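PDB 4E3X: delta-1-pyrroline-5-carboxylate dehydrogenase, mitochondrial from Mus musculus, which catalyses the irreversible NAD+-dependent oxidation of L-glutamate gamma-semialdehyde, in equilibrium with delta-1-pyrroline-5-carboxylate, to glutamate, the second step of mitochondrial proline breakdown. Local coordinates for residues Pro289-Leu294 with Gly313-Lys318. Sequence-based numbering, arbitrary orientation.
Sequences PTFKHL and GECGGK. With PRO (proline), chain C.
With CG trans to the backbone N (chi1 -174°), the ring of F291 swings off helix 288-300 onto G313, while C315 turns SG away from its own carbonyl carbon (chi1 -61°) and toward the root of the same phenyl group. G313 CA lies over one face of the F291 ring, 3.8 Å from its centroid and displaced toward the rim at CE1, a CH-pi contact. G313, without a side chain, meets the ring through its backbone. The sulfur of C315 stands obliquely to the F291 ring, 4.6 Å from its centroid, and its nearest approach is to F291 CB, with SG at 3.7 Å. F308 of the second subunit meets the F291 ring edge to face. On the next residue, K292 NZ hydrogen-bonds the bound proline at carboxylate atom O (2.8 Å) and forms a salt bridge with D303 of the second subunit, linking helix, ligand and dimer partner. The contact ties the helix to the end of strand 310-314 in the beta-alpha-beta unit of the Rossmann-like NAD-binding domain. E314, the proton acceptor, starts away from the helix; its side chain is not modelled beyond CB. Across the segments the chemistry is therefore apolar and aromatic, with no hydrogen bond, and dispersion and weak CH-pi and sulfur-aromatic forces join the helix whose first turn carries NAD+-site residues P289 and T290 to the strand that ends in E314.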
loop_
_atom_site.group_PDB
_atom_site.type_symbol
_atom_site.label_atom_id
_atom_site.label_comp_id
_atom_site.label_asym_id
_atom_site.label_seq_id
_atom_site.Cartn_x
_atom_site.Cartn_y
_atom_site.Cartn_z
ATOM N N PRO B 289 -3.726 12.401 15.914
ATOM C CA PRO B 289 -3.050 13.674 15.621
ATOM C C PRO B 289 -1.566 13.500 15.303
ATOM O O PRO B 289 -1.053 14.197 14.434
ATOM C CB PRO B 289 -3.235 14.481 16.914
ATOM C CG PRO B 289 -4.429 13.892 17.569
ATOM C CD PRO B 289 -4.425 12.442 17.215
ATOM N N THR B 290 -0.887 12.585 15.984
ATOM C CA THR B 290 0.531 12.388 15.712
ATOM C C THR B 290 0.760 11.790 14.316
ATOM O O THR B 290 1.650 12.233 13.578
ATOM C CB THR B 290 1.198 11.520 16.793
ATOM O OG1 THR B 290 1.048 12.164 18.064
ATOM C CG2 THR B 290 2.683 11.326 16.495
ATOM N N PHE B 291 -0.052 10.806 13.945
ATOM C CA PHE B 291 0.058 10.218 12.614
ATOM C C PHE B 291 -0.181 11.277 11.531
ATOM O O PHE B 291 0.562 11.360 10.553
ATOM C CB PHE B 291 -0.895 9.027 12.455
ATOM C CG PHE B 291 -0.730 8.291 11.157
ATOM C CD1 PHE B 291 0.487 7.716 10.815
ATOM C CD2 PHE B 291 -1.793 8.173 10.272
ATOM C CE1 PHE B 291 0.641 7.043 9.614
ATOM C CE2 PHE B 291 -1.645 7.503 9.074
ATOM C CZ PHE B 291 -0.430 6.944 8.739
ATOM N N LYS B 292 -1.210 12.093 11.716
ATOM C CA LYS B 292 -1.479 13.161 10.758
ATOM C C LYS B 292 -0.317 14.146 10.664
ATOM O O LYS B 292 0.025 14.608 9.578
ATOM C CB LYS B 292 -2.754 13.912 11.134
ATOM C CG LYS B 292 -4.026 13.098 10.930
ATOM C CD LYS B 292 -5.285 13.968 10.896
ATOM C CE LYS B 292 -5.333 14.939 12.043
ATOM N NZ LYS B 292 -6.661 15.613 12.120
ATOM N N HIS B 293 0.280 14.470 11.806
ATOM C CA HIS B 293 1.404 15.396 11.834
ATOM C C HIS B 293 2.579 14.840 11.024
ATOM O O HIS B 293 3.166 15.543 10.202
ATOM C CB HIS B 293 1.822 15.651 13.282
ATOM C CG HIS B 293 2.996 16.564 13.422
ATOM N ND1 HIS B 293 2.949 17.891 13.058
ATOM C CD2 HIS B 293 4.249 16.342 13.884
ATOM C CE1 HIS B 293 4.121 18.451 13.297
ATOM N NE2 HIS B 293 4.925 17.535 13.806
ATOM N N LEU B 294 2.903 13.568 11.244
ATOM C CA LEU B 294 3.973 12.926 10.475
ATOM C C LEU B 294 3.665 12.920 8.977
ATOM O O LEU B 294 4.543 13.169 8.146
ATOM C CB LEU B 294 4.209 11.503 10.982
ATOM C CG LEU B 294 4.818 11.423 12.379
ATOM C CD1 LEU B 294 4.638 10.032 12.947
ATOM C CD2 LEU B 294 6.296 11.817 12.363
ATOM N N GLY B 313 -0.150 3.437 9.511
ATOM C CA GLY B 313 -0.577 3.890 10.821
ATOM C C GLY B 313 -1.752 3.116 11.370
ATOM O O GLY B 313 -2.728 2.852 10.665
ATOM N N GLU B 314 -1.649 2.747 12.639
ATOM C CA GLU B 314 -2.781 2.237 13.404
ATOM C C GLU B 314 -3.048 3.247 14.508
ATOM O O GLU B 314 -2.140 3.547 15.293
ATOM C CB GLU B 314 -2.438 0.877 14.010
ATOM N N CYS B 315 -4.281 3.758 14.580
ATOM C CA CYS B 315 -4.573 4.984 15.342
ATOM C C CYS B 315 -5.691 4.934 16.376
ATOM O O CYS B 315 -6.173 5.977 16.823
ATOM C CB CYS B 315 -4.885 6.128 14.382
ATOM S SG CYS B 315 -3.533 6.508 13.287
ATOM N N GLY B 316 -6.122 3.740 16.746
ATOM C CA GLY B 316 -7.105 3.614 17.814
ATOM C C GLY B 316 -8.553 3.515 17.362
ATOM O O GLY B 316 -8.853 3.498 16.160
ATOM N N GLY B 317 -9.454 3.440 18.335
ATOM C CA GLY B 317 -10.858 3.228 18.043
ATOM C C GLY B 317 -11.784 3.677 19.154
ATOM O O GLY B 317 -11.339 4.046 20.242
ATOM N N LYS B 318 -13.079 3.661 18.864
ATOM C CA LYS B 318 -14.115 3.825 19.878
ATOM C C LYS B 318 -15.055 2.662 19.637
ATOM O O LYS B 318 -16.048 2.780 18.922
ATOM C CB LYS B 318 -14.850 5.160 19.736
ATOM C CG LYS B 318 -15.831 5.421 20.880
ATOM C CD LYS B 318 -15.120 5.829 22.172
ATOM C CE LYS B 318 -16.104 5.956 23.328
ATOM N NZ LYS B 318 -15.418 6.323 24.594
HETATM N N PRO C . -9.194 12.616 8.679
HETATM C CA PRO C . -9.817 12.165 9.927
HETATM C C PRO C . -9.322 13.004 11.087
HETATM O O PRO C . -8.440 13.837 10.883
HETATM C CB PRO C . -9.312 10.726 10.069
HETATM C CG PRO C . -8.842 10.335 8.696
HETATM C CD PRO C . -8.291 11.592 8.123
HETATM O OXT PRO C . -9.789 12.875 12.222
#